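Local coordinates for protein 2-C-methyl-D-erythritol 4-phosphate cytidylyltransferase (Thermus thermophilus HB8, PDB 2PX7) that probably catalyses the transfer of a cytidylyl group from CTP to 2-C-methyl-D-erythritol 4-phosphate, a step of isoprenoid biosynthesis by the DXP pathway, at residues Met24-Ile30 and Asp64-Val70; Ala60-Asp64 and Val119-Val124; Ser134-Val140 and Tyr204-Glu210. One frame throughout, in Å; residues are numbered along the deposited sequence.

How the contacts relate
Contacts 1 and 3 are both pairs of parallel strands in one mixed sheet, with centres about 19 Å apart and nearest atoms about 11 Å apart. Contact 1 joins strands 27-31 and 67-72, contact 3 the strands 136-142 and 207-210, the latter outermost within this chain. Contact 2 lies about 11 Å from contact 1 and 18 Å from contact 3, centre to centre, and touches both. It shares D64 with contact 1 and puts F62 against V28, while L123 packs on P139 of contact 3. Along the chain contacts 1 and 2 interleave and contact 3 follows them; the ends of helices 54-61 and 121-134 meet in contact 2, and helix 121-134 leads into strand 136-142.

Contact 1 of 3, residues Met24-Ile30 and Asp64-Val70; sequences MEVSVLI and DAAEVLV
E67 reaches S27 across two parallel strands. Its CB stands 4.2 Å from S27 OG, and CG, anti to the backbone N (chi1 177°), carries the chain on past the hydroxyl at much the same distance. CD comes nearer, and at the tip OE1 accepts the proton of S27 OG at 2.7 Å through its anti lone pair, the one turned away from OE2. The same OE1 also accepts from S105 N, so one carboxylate oxygen is gripped twice.

Beside this bond runs the backbone ladder, S27 to I30 in step with E67 to V70. V28 N donates to E67 O at 2.7 Å, almost straight at 170°, and L69 N returns to V28 O before I30 N closes on L69 O. At the start of the ladder E67 N meets V26 O at a poorer angle, 143°, where the strands give way to loop.

S27, L29, E67 and L69 share one face of the sheet; there L29 CD2 lies alongside L69 CD1 at 3.6 Å, against helix 93-103. V28, I30, V68 and V70 form the other, facing helix 54-61. V28 CG2 presses on A65 CB at 3.5 Å, tighter than usual for two carbons, and I30 CG1 lies across V68 CG1. At the N-terminal end M24 CE rests on D64 CB, also 3.5 Å away, while the D64 carboxylate turns to R121.

The chemistry is thus apolar packing on both faces with one side-chain hydrogen bond across the strands; the S27 hydroxyl and the S105 backbone N would probably stabilise the negative charge of E67.

Contact 2 of 3, residues Ala60-Asp64 and Val119-Val124; sequences AAFRD and VSRGLV
V124 holds CG1 anti to its backbone N (chi1 -175°), and F62 swings its ring beside its own N (chi1 -64°), which brings the ring and the methyls together between the end of one helix and the start of another. V124 CG1 approaches F62 CE1 obliquely at 3.7 Å, and CG2 reaches the same carbon at 3.8 Å, so both branches come to CE1 from the same side of the ring. V119 adds a methyl from the preceding loop: its CG2, lodged between backbone N and carbonyl carbon, meets A61 CB at 3.6 Å and lies farther off the ring. An alanine in place of V124 would take away both methyls and would probably leave that corner of F62 poorly packed and the ring freer to shift.

The polar part lies to one side. R121 bends at chi2 and chi3 so that NH1 arrives at D64 OD2, 2.7 Å away, in a salt bridge. The carboxylate oxygen sits at the edge of the guanidinium, near its plane, but the two flat groups are turned 56° apart, and a single nitrogen makes the approach. M24 also packs on R121.

S120 is the N-cap of helix 121-134: its OG accepts from L123 N at 3.1 Å and is also bonded to E212. F62 further meets the ring of H112 and the side chain of L110, on which V124 also rests. The arrangement is two helix ends packed side by side against L110 of the inner strand 108-111, as in the alternating alpha/beta Rossmann-like core of IspD nucleotidyltransferases.

Contact 3 of 3, residues Ser134-Val140 and Tyr204-Glu210; sequences SGAAVPV and YPVALVE
A136 CB is a small bump in the hollow between Y204 and V206, 4.0 Å from both Y204 CE2 and V206 CG2. V206 then sends its other branch, CG1, obliquely onto V138 CG2 at 3.6 Å. Farther along the same side, L208 CD2 fits across V140 CG1 at about a right angle, 3.8 Å apart, with V138 CB behind it. On the opposite face of the sheet V209 CG2 packs over P139, and A137 and A207 offer only methyls.

G135 has a positive phi at which a CB would be jammed against the carbonyl O of S134, and it would also run into Y204 OH. The hydroxyl instead donates to S134 O at 2.8 Å; S134 O lies at the edge of the Y204 ring, near its plane, and the hydroxyl stands tilted 34° from the carbonyl plane. A water bridges S134 O and P205 O. Four backbone bonds hold the parallel strands in register, among them V209 N to V138 O at 2.8 Å and V140 N to V209 O at 2.9 Å.

Strand 136-142 is the inner partner, flanked by strand 165-174, whereas 207-210 ends the sheet within this chain. Helix 121-134 lies against A137, P139 and V209, and helix 195-201 against V138, Y204 and V206. Y155 of the second subunit also packs on V138 and V206, with M148 of that subunit on V140.

Contact 1 of 3, residues Met24-Ile30 and Asp64-Val70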
loop_
_atom_site.group_PDB
_atom_site.type_symbol
_atom_site.label_atom_id
_atom_site.label_comp_id
_atom_site.label_asym_id
_atom_site.label_seq_id
_atom_site.Cartn_x
_atom_site.Cartn_y
_atom_site.Cartn_z
ATOM N N MET A 24 22.216 23.176 4.695
ATOM C CA MET A 24 22.576 22.208 3.599
ATOM C C MET A 24 21.390 21.798 2.704
ATOM O O MET A 24 21.596 21.419 1.547
ATOM C CB MET A 24 23.261 20.958 4.157
ATOM C CG MET A 24 24.027 20.165 3.095
ATOM S SD MET A 24 23.804 18.368 3.166
ATOM C CE MET A 24 22.135 18.189 2.514
ATOM N N GLU A 25 20.170 21.829 3.246
ATOM C CA GLU A 25 18.953 21.855 2.417
ATOM C C GLU A 25 18.208 23.200 2.534
ATOM O O GLU A 25 18.767 24.207 2.098
ATOM C CB GLU A 25 18.052 20.641 2.666
ATOM C CG GLU A 25 18.471 19.377 1.920
ATOM C CD GLU A 25 17.485 18.232 2.103
ATOM O OE1 GLU A 25 16.887 18.103 3.190
ATOM O OE2 GLU A 25 17.313 17.441 1.169
ATOM N N VAL A 26 16.967 23.213 3.075
ATOM C CA VAL A 26 16.024 24.425 3.128
ATOM C C VAL A 26 14.754 24.385 4.120
ATOM O O VAL A 26 14.949 24.122 5.289
ATOM C CB VAL A 26 15.758 25.084 1.717
ATOM C CG1 VAL A 26 16.776 26.175 1.439
ATOM C CG2 VAL A 26 15.811 24.088 0.579
ATOM N N SER A 27 13.501 24.646 3.720
ATOM C CA SER A 27 12.385 24.786 4.748
ATOM C C SER A 27 11.291 23.655 4.976
ATOM O O SER A 27 10.404 23.460 4.159
ATOM C CB SER A 27 11.704 26.141 4.551
ATOM O OG SER A 27 11.178 26.672 5.749
ATOM N N VAL A 28 11.325 22.952 6.111
ATOM C CA VAL A 28 10.491 21.749 6.312
ATOM C C VAL A 28 9.306 21.979 7.267
ATOM O O VAL A 28 9.499 22.404 8.410
ATOM C CB VAL A 28 11.345 20.533 6.820
ATOM C CG1 VAL A 28 10.473 19.348 7.113
ATOM C CG2 VAL A 28 12.441 20.153 5.812
ATOM N N LEU A 29 8.086 21.692 6.804
ATOM C CA LEU A 29 6.887 21.879 7.639
ATOM C C LEU A 29 6.297 20.546 8.032
ATOM O O LEU A 29 5.978 19.738 7.163
ATOM C CB LEU A 29 5.825 22.746 6.935
ATOM C CG LEU A 29 6.326 23.954 6.127
ATOM C CD1 LEU A 29 5.143 24.729 5.511
ATOM C CD2 LEU A 29 7.165 24.871 7.016
ATOM N N ILE A 30 6.160 20.331 9.340
ATOM C CA ILE A 30 5.606 19.105 9.910
ATOM C C ILE A 30 4.275 19.372 10.654
ATOM O O ILE A 30 4.279 19.628 11.866
ATOM C CB ILE A 30 6.638 18.404 10.876
ATOM C CG1 ILE A 30 8.047 18.265 10.247
ATOM C CG2 ILE A 30 6.076 17.100 11.479
ATOM C CD1 ILE A 30 8.180 17.415 8.922
ATOM N N ASP A 64 19.333 17.443 7.710
ATOM C CA ASP A 64 20.117 18.313 6.847
ATOM C C ASP A 64 19.394 19.591 6.395
ATOM O O ASP A 64 20.001 20.433 5.723
ATOM C CB ASP A 64 20.579 17.521 5.619
ATOM C CG ASP A 64 21.642 16.494 5.959
ATOM O OD1 ASP A 64 22.504 16.801 6.819
ATOM O OD2 ASP A 64 21.616 15.388 5.370
ATOM N N ALA A 65 18.111 19.727 6.750
ATOM C CA ALA A 65 17.310 20.901 6.366
ATOM C C ALA A 65 17.699 22.136 7.158
ATOM O O ALA A 65 17.965 22.048 8.357
ATOM C CB ALA A 65 15.818 20.618 6.529
ATOM N N ALA A 66 17.696 23.288 6.492
ATOM C CA ALA A 66 18.074 24.547 7.138
ATOM C C ALA A 66 17.092 24.964 8.253
ATOM O O ALA A 66 17.493 25.578 9.236
ATOM C CB ALA A 66 18.253 25.664 6.098
ATOM N N GLU A 67 15.816 24.598 8.102
ATOM C CA GLU A 67 14.756 24.987 9.047
ATOM C C GLU A 67 13.660 23.911 9.103
ATOM O O GLU A 67 13.118 23.508 8.065
ATOM C CB GLU A 67 14.168 26.338 8.615
ATOM C CG GLU A 67 13.003 26.851 9.455
ATOM C CD GLU A 67 12.452 28.180 8.936
ATOM O OE1 GLU A 67 11.879 28.217 7.822
ATOM O OE2 GLU A 67 12.580 29.191 9.662
ATOM N N VAL A 68 13.373 23.420 10.305
ATOM C CA VAL A 68 12.272 22.489 10.536
ATOM C C VAL A 68 11.252 23.165 11.468
ATOM O O VAL A 68 11.600 23.643 12.558
ATOM C CB VAL A 68 12.737 21.135 11.128
ATOM C CG1 VAL A 68 11.561 20.154 11.247
ATOM C CG2 VAL A 68 13.883 20.511 10.293
ATOM N N LEU A 69 10.002 23.215 11.014
ATOM C CA LEU A 69 8.907 23.819 11.776
ATOM C C LEU A 69 7.855 22.760 12.027
ATOM O O LEU A 69 7.407 22.083 11.095
ATOM C CB LEU A 69 8.313 24.993 10.998
ATOM C CG LEU A 69 9.248 26.172 10.695
ATOM C CD1 LEU A 69 8.734 26.986 9.533
ATOM C CD2 LEU A 69 9.409 27.083 11.923
ATOM N N VAL A 70 7.477 22.609 13.290
ATOM C CA VAL A 70 6.593 21.536 13.731
ATOM C C VAL A 70 5.360 22.110 14.421
ATOM O O VAL A 70 5.473 23.005 15.268
ATOM C CB VAL A 70 7.314 20.572 14.713
ATOM C CG1 VAL A 70 6.374 19.435 15.174
ATOM C CG2 VAL A 70 8.586 20.002 14.077
#

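Contact 2 of 3, residues Ala60-Asp64 and Val119-Val124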
loop_
_atom_site.group_PDB
_atom_site.type_symbol
_atom_site.label_atom_id
_atom_site.label_comp_id
_atom_site.label_asym_id
_atom_site.label_seq_id
_atom_site.Cartn_x
_atom_site.Cartn_y
_atom_site.Cartn_z
ATOM N N ALA A 60 15.016 13.186 12.254
ATOM C CA ALA A 60 16.201 12.518 11.711
ATOM C C ALA A 60 16.217 12.503 10.180
ATOM O O ALA A 60 17.251 12.759 9.568
ATOM C CB ALA A 60 16.318 11.087 12.279
ATOM N N ALA A 61 15.067 12.217 9.559
ATOM C CA ALA A 61 14.947 12.209 8.091
ATOM C C ALA A 61 15.234 13.567 7.436
ATOM O O ALA A 61 15.710 13.629 6.289
ATOM C CB ALA A 61 13.577 11.698 7.667
ATOM N N PHE A 62 14.959 14.649 8.165
ATOM C CA PHE A 62 15.179 15.992 7.647
ATOM C C PHE A 62 16.301 16.753 8.384
ATOM O O PHE A 62 16.281 17.981 8.461
ATOM C CB PHE A 62 13.852 16.782 7.682
ATOM C CG PHE A 62 12.786 16.220 6.778
ATOM C CD1 PHE A 62 12.817 16.461 5.413
ATOM C CD2 PHE A 62 11.761 15.439 7.290
ATOM C CE1 PHE A 62 11.825 15.941 4.575
ATOM C CE2 PHE A 62 10.780 14.919 6.458
ATOM C CZ PHE A 62 10.814 15.170 5.097
ATOM N N ARG A 63 17.298 16.036 8.901
ATOM C CA ARG A 63 18.293 16.680 9.769
ATOM C C ARG A 63 19.251 17.615 9.022
ATOM O O ARG A 63 19.861 18.493 9.614
ATOM C CB ARG A 63 19.023 15.653 10.653
ATOM C CG ARG A 63 20.181 14.900 10.022
ATOM C CD ARG A 63 20.839 14.007 11.095
ATOM N NE ARG A 63 20.672 12.577 10.817
ATOM C CZ ARG A 63 20.400 11.639 11.725
ATOM N NH1 ARG A 63 20.215 11.956 13.009
ATOM N NH2 ARG A 63 20.283 10.368 11.336
ATOM N N ASP A 64 19.333 17.443 7.710
ATOM C CA ASP A 64 20.117 18.313 6.847
ATOM C C ASP A 64 19.394 19.591 6.395
ATOM O O ASP A 64 20.001 20.433 5.723
ATOM C CB ASP A 64 20.579 17.521 5.619
ATOM C CG ASP A 64 21.642 16.494 5.959
ATOM O OD1 ASP A 64 22.504 16.801 6.819
ATOM O OD2 ASP A 64 21.616 15.388 5.370
ATOM N N VAL A 119 11.145 7.664 5.696
ATOM C CA VAL A 119 11.383 8.333 4.436
ATOM C C VAL A 119 12.889 8.433 4.299
ATOM O O VAL A 119 13.575 8.859 5.229
ATOM C CB VAL A 119 10.628 9.708 4.313
ATOM C CG1 VAL A 119 9.136 9.480 4.370
ATOM C CG2 VAL A 119 10.998 10.650 5.414
ATOM N N SER A 120 13.393 7.993 3.151
ATOM C CA SER A 120 14.824 7.897 2.915
ATOM C C SER A 120 15.362 9.221 2.429
ATOM O O SER A 120 14.602 10.080 1.960
ATOM C CB SER A 120 15.125 6.806 1.874
ATOM O OG SER A 120 14.577 7.127 0.603
ATOM N N ARG A 121 16.677 9.375 2.530
ATOM C CA ARG A 121 17.362 10.549 2.018
ATOM C C ARG A 121 17.161 10.652 0.512
ATOM O O ARG A 121 17.042 11.750 -0.032
ATOM C CB ARG A 121 18.859 10.512 2.370
ATOM C CG ARG A 121 19.435 11.898 2.648
ATOM C CD ARG A 121 20.845 12.077 2.062
ATOM N NE ARG A 121 20.927 13.237 1.160
ATOM C CZ ARG A 121 21.025 14.515 1.545
ATOM N NH1 ARG A 121 21.041 14.841 2.837
ATOM N NH2 ARG A 121 21.097 15.481 0.630
ATOM N N GLY A 122 17.125 9.500 -0.153
ATOM C CA GLY A 122 16.813 9.426 -1.571
ATOM C C GLY A 122 15.462 10.044 -1.921
ATOM O O GLY A 122 15.370 10.802 -2.872
ATOM N N LEU A 123 14.421 9.712 -1.163
ATOM C CA LEU A 123 13.085 10.265 -1.411
ATOM C C LEU A 123 13.078 11.788 -1.225
ATOM O O LEU A 123 12.626 12.511 -2.098
ATOM C CB LEU A 123 12.033 9.608 -0.504
ATOM C CG LEU A 123 10.541 9.937 -0.738
ATOM C CD1 LEU A 123 10.138 9.866 -2.190
ATOM C CD2 LEU A 123 9.701 8.985 0.060
ATOM N N VAL A 124 13.599 12.259 -0.099
ATOM C CA VAL A 124 13.690 13.688 0.177
ATOM C C VAL A 124 14.382 14.443 -0.964
ATOM O O VAL A 124 13.804 15.390 -1.505
ATOM C CB VAL A 124 14.386 13.991 1.539
ATOM C CG1 VAL A 124 14.343 15.500 1.854
ATOM C CG2 VAL A 124 13.719 13.219 2.673
#

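Contact 3 of 3, residues Ser134-Val140 and Tyr204-Glu210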
loop_
_atom_site.group_PDB
_atom_site.type_symbol
_atom_site.label_atom_id
_atom_site.label_comp_id
_atom_site.label_asym_id
_atom_site.label_seq_id
_atom_site.Cartn_x
_atom_site.Cartn_y
_atom_site.Cartn_z
ATOM N N SER A 134 10.342 22.645 -10.663
ATOM C CA SER A 134 8.956 22.671 -11.110
ATOM C C SER A 134 8.052 23.523 -10.220
ATOM O O SER A 134 6.963 23.912 -10.642
ATOM C CB SER A 134 8.396 21.252 -11.190
ATOM O OG SER A 134 8.091 20.781 -9.880
ATOM N N GLY A 135 8.489 23.787 -8.996
ATOM C CA GLY A 135 7.687 24.552 -8.061
ATOM C C GLY A 135 6.631 23.779 -7.311
ATOM O O GLY A 135 6.063 24.293 -6.371
ATOM N N ALA A 136 6.345 22.552 -7.738
ATOM C CA ALA A 136 5.350 21.702 -7.069
ATOM C C ALA A 136 5.648 20.269 -7.461
ATOM O O ALA A 136 5.578 19.955 -8.633
ATOM C CB ALA A 136 3.913 22.080 -7.495
ATOM N N ALA A 137 5.971 19.416 -6.485
ATOM C CA ALA A 137 6.319 18.016 -6.759
ATOM C C ALA A 137 5.879 17.081 -5.637
ATOM O O ALA A 137 6.089 17.356 -4.444
ATOM C CB ALA A 137 7.816 17.871 -7.003
ATOM N N VAL A 138 5.287 15.965 -6.040
ATOM C CA VAL A 138 4.691 14.998 -5.132
ATOM C C VAL A 138 5.199 13.559 -5.421
ATOM O O VAL A 138 5.196 13.131 -6.587
ATOM C CB VAL A 138 3.142 15.064 -5.302
ATOM C CG1 VAL A 138 2.459 13.964 -4.564
ATOM C CG2 VAL A 138 2.626 16.432 -4.833
ATOM N N PRO A 139 5.600 12.808 -4.362
ATOM C CA PRO A 139 5.893 11.380 -4.553
ATOM C C PRO A 139 4.637 10.516 -4.625
ATOM O O PRO A 139 3.708 10.683 -3.826
ATOM C CB PRO A 139 6.754 11.019 -3.341
ATOM C CG PRO A 139 6.265 11.965 -2.249
ATOM C CD PRO A 139 5.805 13.231 -2.958
ATOM N N VAL A 140 4.620 9.601 -5.602
ATOM C CA VAL A 140 3.502 8.697 -5.822
ATOM C C VAL A 140 3.986 7.247 -5.973
ATOM O O VAL A 140 5.131 7.012 -6.332
ATOM C CB VAL A 140 2.617 9.098 -7.056
ATOM C CG1 VAL A 140 2.021 10.519 -6.901
ATOM C CG2 VAL A 140 3.384 8.933 -8.382
ATOM N N TYR A 204 -2.128 25.602 -11.207
ATOM C CA TYR A 204 -0.684 25.321 -11.271
ATOM C C TYR A 204 -0.402 23.802 -11.420
ATOM O O TYR A 204 -0.919 22.992 -10.641
ATOM C CB TYR A 204 0.055 25.877 -10.047
ATOM C CG TYR A 204 1.574 25.999 -10.239
ATOM C CD1 TYR A 204 2.150 27.211 -10.612
ATOM C CD2 TYR A 204 2.421 24.897 -10.052
ATOM C CE1 TYR A 204 3.523 27.337 -10.801
ATOM C CE2 TYR A 204 3.810 25.007 -10.242
ATOM C CZ TYR A 204 4.343 26.235 -10.616
ATOM O OH TYR A 204 5.681 26.385 -10.801
ATOM N N PRO A 205 0.448 23.426 -12.401
ATOM C CA PRO A 205 0.770 22.009 -12.650
ATOM C C PRO A 205 1.581 21.392 -11.504
ATOM O O PRO A 205 2.542 21.981 -11.022
ATOM C CB PRO A 205 1.612 22.063 -13.941
ATOM C CG PRO A 205 2.253 23.448 -13.905
ATOM C CD PRO A 205 1.165 24.331 -13.329
ATOM N N VAL A 206 1.183 20.216 -11.057
ATOM C CA VAL A 206 1.923 19.558 -9.980
ATOM C C VAL A 206 2.612 18.313 -10.531
ATOM O O VAL A 206 1.949 17.388 -10.954
ATOM C CB VAL A 206 1.014 19.202 -8.777
ATOM C CG1 VAL A 206 1.808 18.521 -7.666
ATOM C CG2 VAL A 206 0.295 20.473 -8.259
ATOM N N ALA A 207 3.937 18.315 -10.509
ATOM C CA ALA A 207 4.724 17.206 -11.019
ATOM C C ALA A 207 4.743 16.035 -10.045
ATOM O O ALA A 207 4.582 16.206 -8.834
ATOM C CB ALA A 207 6.153 17.662 -11.336
ATOM N N LEU A 208 4.934 14.845 -10.597
ATOM C CA LEU A 208 4.961 13.614 -9.842
ATOM C C LEU A 208 6.353 13.000 -9.889
ATOM O O LEU A 208 7.001 13.035 -10.925
ATOM C CB LEU A 208 3.932 12.625 -10.400
ATOM C CG LEU A 208 2.464 13.066 -10.520
ATOM C CD1 LEU A 208 1.599 11.914 -11.027
ATOM C CD2 LEU A 208 1.929 13.597 -9.180
ATOM N N VAL A 209 6.806 12.450 -8.763
ATOM C CA VAL A 209 8.053 11.671 -8.713
ATOM C C VAL A 209 7.775 10.321 -8.065
ATOM O O VAL A 209 6.736 10.144 -7.443
ATOM C CB VAL A 209 9.223 12.385 -7.962
ATOM C CG1 VAL A 209 9.553 13.736 -8.608
ATOM C CG2 VAL A 209 8.959 12.513 -6.459
ATOM N N GLU A 210 8.701 9.381 -8.216
ATOM C CA GLU A 210 8.547 8.050 -7.623
ATOM C C GLU A 210 8.623 8.123 -6.101
ATOM O O GLU A 210 9.569 8.649 -5.543
ATOM C CB GLU A 210 9.572 7.040 -8.192
ATOM C CG GLU A 210 10.885 7.674 -8.602
ATOM C CD GLU A 210 12.032 6.696 -8.927
ATOM O OE1 GLU A 210 11.884 5.458 -8.684
ATOM O OE2 GLU A 210 13.084 7.202 -9.429
HETATM O O HOH W 1 5.131 21.849 -11.757
#